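Long-range contacts in FMN Adenylyltransferase (Candida glabrata, PDB 3FWK), which catalyses the transfer of the adenylyl group of ATP to FMN, forming FAD and releasing pyrophosphate in the last step of FAD biosynthesis: residues F111-D116 and S139-C144; F118-N123 and P272-D277; L219-F224 and Y288-Y293. All coordinates share one frame; numbering follows the deposited sequence. Where two conformers were deposited one is given.

Interaction 1. Residues F111-D116 and S139-C144; sequences FIDHDD and SDRDKC
Ser139 holds the 111-116 loop at two points. Its backbone N donates to Phe111 O at 3.0 Å. Its hydroxyl, set between the backbone N and the carbonyl carbon (chi1 71°), accepts from Asp113 N with OG 2.9 Å away, and passes close over Ile112 CA. A short polar side chain thus supplies an acceptor just where the strands end. Ser139 O and Asp113 OD2 each accept from one water, which in turn accepts from Arg141 N. Asp140 points away; its OD1 receives Asp142 N in an Asx turn, inside the type I turn from Asp140 to Lys143 that presents Arg141 to the loop. Arg141 CB lies 3.6 Å from Asp113 OD2; beyond it the chain bends at chi2 (91°) and chi3, carrying the guanidinium to Asp115, whose CA lies over one guanidinium face, toward its rim. Asp113 and Arg141 form no salt bridge, OD2 of the one staying 5.2 Å from NE of the other. A second water joins Asp115 N to Arg141 O. Arg141 NH1 meets the syn lone pair of Asp142 OD1 at 2.8 Å, in the guanidinium plane. The contact prolongs the pairing of parallel strands 107-111 and 134-138, with Ile112 and Ser139 packed on Ala150 of helix 147-157 and Phe111 on helix 119-131.

Interaction 2. Residues F118-N123 and P272-D277; sequences FKTLEN and PIADED
Thr120 and Asp277 bury the most surface here, and a short hydrogen bond joins them: Thr120 OG1 donates to the anti lone pair of Asp277 OD2 at 2.6 Å. The same oxygen accepts from Thr120 N at 2.9 Å, nearly in line with its C-O bond, so one carboxylate atom is gripped by the hydroxyl and backbone NH of a single residue. OG1 stands beside the backbone N (chi1 -64°), which brings both donors to the same acceptor. Threonine suits the place because OG1 also accepts from Ala274 N at 2.9 Å, nearly straight (N-H...O 163°), while CG2 rests on Ile273. Lying at the start of helix 119-131, the carboxylate would probably be stabilised by the helix end; a water links its OD1, Glu276 OE1 and Lys119 N. OD1 also sits at the edge of the Phe118 ring, near its plane and 3.5 Å from CD1. Lys119 contributes its aliphatic part: CB packs 3.5 Å from Glu276 CD, the two chains crossing at about a right angle, and CG touches Ala274 CB. The start of helix 275-282 is thereby fastened to that of helix 119-131. Lys280 of helix 275-282 forms a salt bridge with Asp277 OD1, and Ile273, just before that helix, packs on its Leu278 and Ile281; Phe118 meets Phe224 edge-to-face.

Interaction 3. Residues L219-F224 and Y288-Y293; sequences LYRYGF and YYPGWY
One conventional hydrogen bond joins the two loops, from Gly291 N to Tyr220 O at 2.8 Å. The donor is tilted 30° from the carbonyl plane, and Gly223 N, within the same loop as Tyr220, reaches this oxygen from the opposite face, so the turn 220-223 and the 3-10 segment 291-293 share one acceptor.

Weaker CA-H...O contacts use both glycines. Gly223 CA approaches Tyr289 O at 3.2 Å, and Gly291 CA approaches Phe224 O at 3.5 Å; these two buried carbonyls have no conventional hydrogen-bond partner, so the CA-H groups are the polarised neighbours that face them. Glycine fits both places for steric reasons: a CB on Gly223 would run into Tyr288 CB, and one on Gly291 into Phe224 O. At Gly223 the backbone also takes a positive phi of 109°, and Tyr288 CB closes in on its CA to 3.8 Å.

Apolar packing is centred on Trp292. Its CG lies between the backbone N and the carbonyl carbon (chi1 49°), which folds the indole back so that Pro290 CB sits over one face, toward the rim. The six-membered ring then extends to the other loop: CH2 lies 3.8 Å from Arg221 CD, and CZ3 is 4.1 Å from Tyr220 CB. Arg221 therefore meets the indole with its methylene groups. The Arg221 side chain runs alongside Pro290, both pointing the same way, and the rigid proline ring also places CB 3.5 Å from Arg221 O.

Around the contact, Trp292 packs on Trp206 and Leu210 of helix 202-212, and Tyr220 meets Trp206 edge-to-face while its OH bonds Lys69 N. Tyr222 and Phe224 lie against helix 275-282, so the two loops bridge these helices.

Overall arrangement
Interaction 2 lies between the other two, its centre about 16 Å from that of interaction 1 and 15 Å from that of interaction 3. It touches both. Toward interaction 1, Glu122 OE2 comes within 2.5 Å of Asp113 OD1, a spacing that suggests a proton shared by the two carboxylates. Toward interaction 3, Leu219 packs with CD1 3.7 Å from Phe118 CG, and Ile273 meets Tyr222. Interactions 1 and 3 stay about 9 Å apart at their nearest atoms. Interaction 1 lies just past the ends of strands 107-111 and 134-138, the latter outermost on that side of the Rossmann-like sheet; interaction 2 fastens later chain to helix 119-131, and interaction 3 joins two later loops. No glucose-pocket residue (Lys53, Trp54, Lys162, Tyr192) belongs to any of the three.

Interaction 1. Residues F111-D116 and S139-C144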
loop_
_atom_site.group_PDB
_atom_site.type_symbol
_atom_site.label_atom_id
_atom_site.label_comp_id
_atom_site.label_asym_id
_atom_site.label_seq_id
_atom_site.Cartn_x
_atom_site.Cartn_y
_atom_site.Cartn_z
ATOM N N PHE A 111 6.689 10.162 -3.870
ATOM C CA PHE A 111 5.283 10.108 -4.245
ATOM C C PHE A 111 5.131 10.938 -5.524
ATOM O O PHE A 111 5.423 12.122 -5.543
ATOM C CB PHE A 111 4.427 10.662 -3.109
ATOM C CG PHE A 111 2.979 10.881 -3.471
ATOM C CD1 PHE A 111 2.243 9.936 -4.203
ATOM C CD2 PHE A 111 2.364 12.086 -3.123
ATOM C CE1 PHE A 111 0.913 10.182 -4.551
ATOM C CE2 PHE A 111 1.047 12.342 -3.463
ATOM C CZ PHE A 111 0.318 11.389 -4.157
ATOM N N ILE A 112 4.576 10.315 -6.568
ATOM C CA ILE A 112 4.229 11.021 -7.779
ATOM C C ILE A 112 2.810 11.554 -7.605
ATOM O O ILE A 112 1.830 10.807 -7.624
ATOM C CB ILE A 112 4.328 10.072 -9.015
ATOM C CG1 ILE A 112 5.737 9.437 -9.113
ATOM C CG2 ILE A 112 4.002 10.852 -10.279
ATOM C CD1 ILE A 112 6.906 10.383 -9.048
ATOM N N ASP A 113 2.715 12.850 -7.339
ATOM C CA ASP A 113 1.456 13.499 -7.022
ATOM C C ASP A 113 0.737 13.913 -8.287
ATOM O O ASP A 113 1.358 14.107 -9.322
ATOM C CB ASP A 113 1.770 14.709 -6.115
ATOM C CG ASP A 113 0.571 15.251 -5.346
ATOM O OD1 ASP A 113 -0.513 14.629 -5.385
ATOM O OD2 ASP A 113 0.741 16.303 -4.679
ATOM N N HIS A 114 -0.580 14.044 -8.209
ATOM C CA HIS A 114 -1.391 14.456 -9.367
ATOM C C HIS A 114 -2.447 15.415 -8.903
ATOM O O HIS A 114 -2.886 15.366 -7.732
ATOM C CB HIS A 114 -2.096 13.237 -10.006
ATOM C CG HIS A 114 -1.154 12.167 -10.452
ATOM N ND1 HIS A 114 -0.742 11.136 -9.632
ATOM C CD2 HIS A 114 -0.507 11.993 -11.621
ATOM C CE1 HIS A 114 0.098 10.357 -10.291
ATOM N NE2 HIS A 114 0.266 10.858 -11.500
ATOM N N ASP A 115 -2.927 16.237 -9.833
ATOM C CA ASP A 115 -3.867 17.270 -9.453
ATOM C C ASP A 115 -5.266 16.725 -9.171
ATOM O O ASP A 115 -6.080 17.445 -8.640
ATOM C CB ASP A 115 -3.886 18.392 -10.471
ATOM C CG ASP A 115 -4.442 17.988 -11.774
ATOM O OD1 ASP A 115 -5.151 17.040 -12.037
ATOM O OD2 ASP A 115 -4.141 18.780 -12.716
ATOM N N ASP A 116 -5.503 15.449 -9.473
ATOM C CA ASP A 116 -6.816 14.836 -9.327
ATOM C C ASP A 116 -6.806 13.702 -8.298
ATOM O O ASP A 116 -7.645 12.807 -8.328
ATOM C CB ASP A 116 -7.370 14.391 -10.682
ATOM C CG ASP A 116 -6.498 13.370 -11.383
ATOM O OD1 ASP A 116 -5.402 13.018 -10.856
ATOM O OD2 ASP A 116 -6.922 12.886 -12.485
ATOM N N SER A 139 6.510 14.769 -6.342
ATOM C CA SER A 139 6.519 15.485 -7.604
ATOM C C SER A 139 5.499 16.613 -7.562
ATOM O O SER A 139 4.625 16.673 -6.680
ATOM C CB SER A 139 6.260 14.528 -8.768
ATOM O OG SER A 139 4.902 14.102 -8.758
ATOM N N ASP A 140 5.563 17.487 -8.548
ATOM C CA ASP A 140 4.727 18.674 -8.506
ATOM C C ASP A 140 3.380 18.412 -9.135
ATOM O O ASP A 140 3.294 18.258 -10.348
ATOM C CB ASP A 140 5.417 19.796 -9.264
ATOM C CG ASP A 140 4.665 21.085 -9.198
ATOM O OD1 ASP A 140 3.541 21.231 -8.660
ATOM O OD2 ASP A 140 5.282 22.055 -9.711
ATOM N N ARG A 141 2.304 18.433 -8.332
ATOM C CA ARG A 141 0.990 18.117 -8.868
ATOM C C ARG A 141 0.481 19.131 -9.882
ATOM O O ARG A 141 -0.446 18.825 -10.624
ATOM C CB ARG A 141 -0.032 17.961 -7.761
ATOM C CG ARG A 141 -0.132 19.196 -6.856
ATOM C CD ARG A 141 -1.187 20.215 -7.323
ATOM N NE ARG A 141 -2.504 19.740 -6.907
ATOM C CZ ARG A 141 -3.718 20.276 -7.144
ATOM N NH1 ARG A 141 -3.902 21.289 -7.946
ATOM N NH2 ARG A 141 -4.776 19.714 -6.573
ATOM N N ASP A 142 1.030 20.344 -9.854
ATOM C CA ASP A 142 0.590 21.415 -10.756
ATOM C C ASP A 142 1.416 21.475 -12.047
ATOM O O ASP A 142 1.231 22.396 -12.847
ATOM C CB ASP A 142 0.578 22.761 -9.996
ATOM C CG ASP A 142 -0.608 22.885 -9.069
ATOM O OD1 ASP A 142 -1.611 22.203 -9.313
ATOM O OD2 ASP A 142 -0.547 23.645 -8.094
ATOM N N LYS A 143 2.296 20.487 -12.262
ATOM C CA LYS A 143 3.005 20.342 -13.543
ATOM C C LYS A 143 2.400 19.243 -14.399
ATOM O O LYS A 143 2.221 18.102 -13.919
ATOM C CB LYS A 143 4.483 20.000 -13.311
ATOM C CG LYS A 143 5.336 20.087 -14.571
ATOM C CD LYS A 143 6.809 20.084 -14.256
ATOM C CE LYS A 143 7.630 20.193 -15.540
ATOM N NZ LYS A 143 9.081 20.336 -15.252
ATOM N N CYS A 144 2.126 19.527 -15.664
ATOM C CA CYS A 144 1.587 18.546 -16.552
ATOM C C CYS A 144 2.755 17.726 -17.107
ATOM O O CYS A 144 3.519 18.215 -17.963
ATOM C CB CYS A 144 0.818 19.251 -17.693
ATOM S SG CYS A 144 -0.021 18.168 -18.824
HETATM O O HOH W 1 2.647 18.085 -5.415
HETATM O O HOH W 2 -1.439 16.425 -12.162
#

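Interaction 2. Residues F118-N123 and P272-D277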
loop_
_atom_site.group_PDB
_atom_site.type_symbol
_atom_site.label_atom_id
_atom_site.label_comp_id
_atom_site.label_asym_id
_atom_site.label_seq_id
_atom_site.Cartn_x
_atom_site.Cartn_y
_atom_site.Cartn_z
ATOM N N PHE A 118 -7.428 12.083 -4.584
ATOM C CA PHE A 118 -8.346 12.277 -3.475
ATOM C C PHE A 118 -7.657 13.023 -2.332
ATOM O O PHE A 118 -6.536 12.680 -1.913
ATOM C CB PHE A 118 -8.815 10.924 -2.893
ATOM C CG PHE A 118 -9.935 10.285 -3.663
ATOM C CD1 PHE A 118 -11.257 10.592 -3.366
ATOM C CD2 PHE A 118 -9.647 9.384 -4.695
ATOM C CE1 PHE A 118 -12.295 10.027 -4.071
ATOM C CE2 PHE A 118 -10.715 8.793 -5.410
ATOM C CZ PHE A 118 -12.015 9.142 -5.115
ATOM N N LYS A 119 -8.367 13.990 -1.747
ATOM C CA LYS A 119 -7.841 14.720 -0.586
ATOM C C LYS A 119 -7.511 13.743 0.565
ATOM O O LYS A 119 -6.515 13.905 1.259
ATOM C CB LYS A 119 -8.860 15.736 -0.102
ATOM C CG LYS A 119 -8.371 16.580 1.043
ATOM C CD LYS A 119 -7.134 17.420 0.663
ATOM C CE LYS A 119 -6.904 18.591 1.602
ATOM N NZ LYS A 119 -6.062 19.649 0.876
ATOM N N THR A 120 -8.366 12.743 0.791
ATOM C CA THR A 120 -8.137 11.831 1.914
ATOM C C THR A 120 -6.817 11.082 1.690
ATOM O O THR A 120 -6.097 10.775 2.641
ATOM C CB THR A 120 -9.276 10.824 2.048
ATOM O OG1 THR A 120 -10.482 11.505 2.357
ATOM C CG2 THR A 120 -9.004 9.856 3.191
ATOM N N LEU A 121 -6.521 10.721 0.430
ATOM C CA LEU A 121 -5.272 10.066 0.126
ATOM C C LEU A 121 -4.067 11.000 0.358
ATOM O O LEU A 121 -3.065 10.569 0.932
ATOM C CB LEU A 121 -5.303 9.521 -1.298
ATOM C CG LEU A 121 -4.201 8.569 -1.680
ATOM C CD1 LEU A 121 -4.053 7.379 -0.717
ATOM C CD2 LEU A 121 -4.507 8.046 -3.069
ATOM N N GLU A 122 -4.150 12.272 -0.088
ATOM C CA GLU A 122 -3.091 13.239 0.244
ATOM C C GLU A 122 -2.868 13.300 1.743
ATOM O O GLU A 122 -1.721 13.276 2.231
ATOM C CB GLU A 122 -3.446 14.640 -0.289
ATOM C CG GLU A 122 -3.608 14.749 -1.801
ATOM C CD GLU A 122 -2.336 14.763 -2.578
ATOM O OE1 GLU A 122 -1.227 14.673 -2.016
ATOM O OE2 GLU A 122 -2.459 14.930 -3.822
ATOM N N ASN A 123 -3.972 13.410 2.509
ATOM C CA ASN A 123 -3.877 13.482 3.961
ATOM C C ASN A 123 -3.167 12.228 4.492
ATOM O O ASN A 123 -2.309 12.312 5.375
ATOM C CB ASN A 123 -5.249 13.555 4.598
ATOM C CG ASN A 123 -5.966 14.868 4.397
ATOM O OD1 ASN A 123 -5.361 15.880 4.014
ATOM N ND2 ASN A 123 -7.268 14.870 4.684
ATOM N N PRO A 272 -10.300 10.077 10.137
ATOM C CA PRO A 272 -11.486 10.185 9.294
ATOM C C PRO A 272 -11.193 10.745 7.920
ATOM O O PRO A 272 -10.242 11.511 7.727
ATOM C CB PRO A 272 -12.452 11.076 10.104
ATOM C CG PRO A 272 -11.580 11.735 11.135
ATOM C CD PRO A 272 -10.415 10.854 11.390
ATOM N N ILE A 273 -12.042 10.382 6.975
ATOM C CA ILE A 273 -11.899 10.898 5.615
ATOM C C ILE A 273 -12.048 12.436 5.604
ATOM O O ILE A 273 -12.666 13.036 6.473
ATOM C CB ILE A 273 -12.858 10.207 4.620
ATOM C CG1 ILE A 273 -14.329 10.506 4.882
ATOM C CG2 ILE A 273 -12.565 8.679 4.624
ATOM C CD1 ILE A 273 -15.213 9.901 3.828
ATOM N N ALA A 274 -11.501 13.049 4.571
ATOM C CA ALA A 274 -11.625 14.468 4.379
ATOM C C ALA A 274 -13.101 14.833 4.233
ATOM O O ALA A 274 -13.886 14.089 3.622
ATOM C CB ALA A 274 -10.848 14.858 3.115
ATOM N N ASP A 275 -13.446 16.033 4.734
ATOM C CA ASP A 275 -14.801 16.575 4.655
ATOM C C ASP A 275 -15.372 16.546 3.242
ATOM O O ASP A 275 -16.539 16.270 3.039
ATOM C CB ASP A 275 -14.838 18.034 5.131
ATOM C CG ASP A 275 -14.634 18.177 6.617
ATOM O OD1 ASP A 275 -14.403 19.333 7.051
ATOM O OD2 ASP A 275 -14.703 17.173 7.367
ATOM N N GLU A 276 -14.541 16.877 2.259
ATOM C CA GLU A 276 -14.990 16.963 0.872
ATOM C C GLU A 276 -15.281 15.573 0.321
ATOM O O GLU A 276 -16.192 15.398 -0.520
ATOM C CB GLU A 276 -13.972 17.716 -0.006
ATOM C CG GLU A 276 -12.609 17.028 -0.132
ATOM C CD GLU A 276 -11.546 17.848 -0.864
ATOM O OE1 GLU A 276 -11.284 17.569 -2.055
ATOM O OE2 GLU A 276 -10.923 18.724 -0.197
ATOM N N ASP A 277 -14.548 14.559 0.807
ATOM C CA ASP A 277 -14.779 13.188 0.352
ATOM C C ASP A 277 -16.036 12.601 0.997
ATOM O O ASP A 277 -16.806 11.898 0.358
ATOM C CB ASP A 277 -13.547 12.318 0.609
ATOM C CG ASP A 277 -12.390 12.685 -0.315
ATOM O OD1 ASP A 277 -12.658 13.204 -1.417
ATOM O OD2 ASP A 277 -11.203 12.461 0.044
HETATM O O HOH W 3 -10.878 14.638 -2.821
HETATM O O HOH W 4 -8.270 12.364 5.816
#

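Interaction 3. Residues L219-F224 and Y288-Y293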
loop_
_atom_site.group_PDB
_atom_site.type_symbol
_atom_site.label_atom_id
_atom_site.label_comp_id
_atom_site.label_asym_id
_atom_site.label_seq_id
_atom_site.Cartn_x
_atom_site.Cartn_y
_atom_site.Cartn_z
ATOM N N LEU A 219 -10.768 5.851 2.980
ATOM C CA LEU A 219 -11.682 5.644 1.854
ATOM C C LEU A 219 -12.106 4.178 1.686
ATOM O O LEU A 219 -13.233 3.910 1.280
ATOM C CB LEU A 219 -11.075 6.176 0.545
ATOM C CG LEU A 219 -10.944 7.705 0.514
ATOM C CD1 LEU A 219 -10.159 8.116 -0.735
ATOM C CD2 LEU A 219 -12.318 8.418 0.601
ATOM N N TYR A 220 -11.207 3.225 1.959
ATOM C CA TYR A 220 -11.591 1.813 1.788
ATOM C C TYR A 220 -12.767 1.455 2.670
ATOM O O TYR A 220 -13.628 0.649 2.279
ATOM C CB TYR A 220 -10.390 0.902 2.081
ATOM C CG TYR A 220 -9.226 1.131 1.156
ATOM C CD1 TYR A 220 -9.369 1.023 -0.233
ATOM C CD2 TYR A 220 -7.970 1.494 1.679
ATOM C CE1 TYR A 220 -8.268 1.257 -1.078
ATOM C CE2 TYR A 220 -6.872 1.701 0.837
ATOM C CZ TYR A 220 -7.033 1.588 -0.504
ATOM O OH TYR A 220 -5.932 1.837 -1.291
ATOM N N ARG A 221 -12.862 2.060 3.858
ATOM C CA ARG A 221 -13.966 1.805 4.776
ATOM C C ARG A 221 -15.326 2.136 4.156
ATOM O O ARG A 221 -16.331 1.598 4.587
ATOM C CB ARG A 221 -13.711 2.587 6.084
ATOM C CG ARG A 221 -14.831 2.499 7.113
ATOM C CD ARG A 221 -14.936 1.062 7.730
ATOM N NE ARG A 221 -16.061 1.015 8.678
ATOM C CZ ARG A 221 -17.327 0.837 8.320
ATOM N NH1 ARG A 221 -17.666 0.603 7.048
ATOM N NH2 ARG A 221 -18.279 0.865 9.244
ATOM N N TYR A 222 -15.340 3.083 3.227
ATOM C CA TYR A 222 -16.566 3.575 2.624
ATOM C C TYR A 222 -16.933 2.865 1.327
ATOM O O TYR A 222 -17.898 3.247 0.661
ATOM C CB TYR A 222 -16.475 5.093 2.414
ATOM C CG TYR A 222 -16.559 5.856 3.742
ATOM C CD1 TYR A 222 -17.749 6.454 4.130
ATOM C CD2 TYR A 222 -15.462 5.984 4.576
ATOM C CE1 TYR A 222 -17.868 7.126 5.351
ATOM C CE2 TYR A 222 -15.563 6.637 5.804
ATOM C CZ TYR A 222 -16.766 7.210 6.180
ATOM O OH TYR A 222 -16.881 7.859 7.387
ATOM N N GLY A 223 -16.205 1.798 0.971
ATOM C CA GLY A 223 -16.609 0.968 -0.184
ATOM C C GLY A 223 -15.705 1.096 -1.387
ATOM O O GLY A 223 -15.931 0.414 -2.391
ATOM N N PHE A 224 -14.682 1.950 -1.325
ATOM C CA PHE A 224 -13.706 1.992 -2.406
ATOM C C PHE A 224 -12.831 0.757 -2.329
ATOM O O PHE A 224 -12.426 0.327 -1.233
ATOM C CB PHE A 224 -12.840 3.255 -2.279
ATOM C CG PHE A 224 -13.607 4.500 -2.570
ATOM C CD1 PHE A 224 -13.707 4.964 -3.871
ATOM C CD2 PHE A 224 -14.248 5.229 -1.570
ATOM C CE1 PHE A 224 -14.393 6.141 -4.138
ATOM C CE2 PHE A 224 -14.975 6.361 -1.840
ATOM C CZ PHE A 224 -15.027 6.840 -3.123
ATOM N N TYR A 288 -22.378 1.126 1.184
ATOM C CA TYR A 288 -21.495 0.092 0.658
ATOM C C TYR A 288 -20.837 -0.664 1.757
ATOM O O TYR A 288 -20.518 -0.084 2.782
ATOM C CB TYR A 288 -20.379 0.735 -0.205
ATOM C CG TYR A 288 -20.899 1.421 -1.456
ATOM C CD1 TYR A 288 -20.903 0.754 -2.685
ATOM C CD2 TYR A 288 -21.464 2.700 -1.385
ATOM C CE1 TYR A 288 -21.448 1.347 -3.816
ATOM C CE2 TYR A 288 -21.995 3.308 -2.502
ATOM C CZ TYR A 288 -22.011 2.616 -3.708
ATOM O OH TYR A 288 -22.555 3.191 -4.834
ATOM N N TYR A 289 -20.613 -1.957 1.549
ATOM C CA TYR A 289 -19.675 -2.679 2.400
ATOM C C TYR A 289 -18.280 -2.084 2.228
ATOM O O TYR A 289 -17.948 -1.563 1.148
ATOM C CB TYR A 289 -19.586 -4.136 1.952
ATOM C CG TYR A 289 -20.809 -4.948 2.202
ATOM C CD1 TYR A 289 -20.967 -5.634 3.428
ATOM C CD2 TYR A 289 -21.779 -5.119 1.211
ATOM C CE1 TYR A 289 -22.076 -6.436 3.653
ATOM C CE2 TYR A 289 -22.902 -5.940 1.437
ATOM C CZ TYR A 289 -23.031 -6.577 2.661
ATOM O OH TYR A 289 -24.119 -7.403 2.913
ATOM N N PRO A 290 -17.423 -2.175 3.248
ATOM C CA PRO A 290 -16.057 -1.714 3.053
ATOM C C PRO A 290 -15.323 -2.561 2.033
ATOM O O PRO A 290 -15.709 -3.699 1.721
ATOM C CB PRO A 290 -15.408 -1.816 4.452
ATOM C CG PRO A 290 -16.281 -2.732 5.202
ATOM C CD PRO A 290 -17.679 -2.671 4.610
ATOM N N GLY A 291 -14.222 -2.019 1.528
ATOM C CA GLY A 291 -13.516 -2.603 0.394
ATOM C C GLY A 291 -13.059 -4.021 0.606
ATOM O O GLY A 291 -12.955 -4.787 -0.363
ATOM N N TRP A 292 -12.782 -4.385 1.865
ATOM C CA TRP A 292 -12.324 -5.741 2.186
ATOM C C TRP A 292 -13.420 -6.808 2.097
ATOM O O TRP A 292 -13.128 -7.969 2.319
ATOM C CB TRP A 292 -11.609 -5.761 3.539
ATOM C CG TRP A 292 -12.323 -5.089 4.660
ATOM C CD1 TRP A 292 -13.172 -5.662 5.552
ATOM C CD2 TRP A 292 -12.155 -3.721 5.076
ATOM N NE1 TRP A 292 -13.584 -4.713 6.498
ATOM C CE2 TRP A 292 -12.950 -3.532 6.238
ATOM C CE3 TRP A 292 -11.389 -2.655 4.590
ATOM C CZ2 TRP A 292 -13.005 -2.305 6.916
ATOM C CZ3 TRP A 292 -11.447 -1.438 5.241
ATOM C CH2 TRP A 292 -12.240 -1.271 6.401
ATOM N N TYR A 293 -14.629 -6.433 1.685
ATOM C CA TYR A 293 -15.621 -7.420 1.250
ATOM C C TYR A 293 -15.434 -7.839 -0.207
ATOM O O TYR A 293 -16.136 -8.753 -0.651
ATOM C CB TYR A 293 -17.036 -6.926 1.511
ATOM C CG TYR A 293 -17.457 -7.062 2.952
ATOM C CD1 TYR A 293 -16.990 -6.176 3.918
ATOM C CD2 TYR A 293 -18.297 -8.102 3.359
ATOM C CE1 TYR A 293 -17.377 -6.298 5.269
ATOM C CE2 TYR A 293 -18.684 -8.224 4.698
ATOM C CZ TYR A 293 -18.242 -7.310 5.638
ATOM O OH TYR A 293 -18.626 -7.439 6.963
#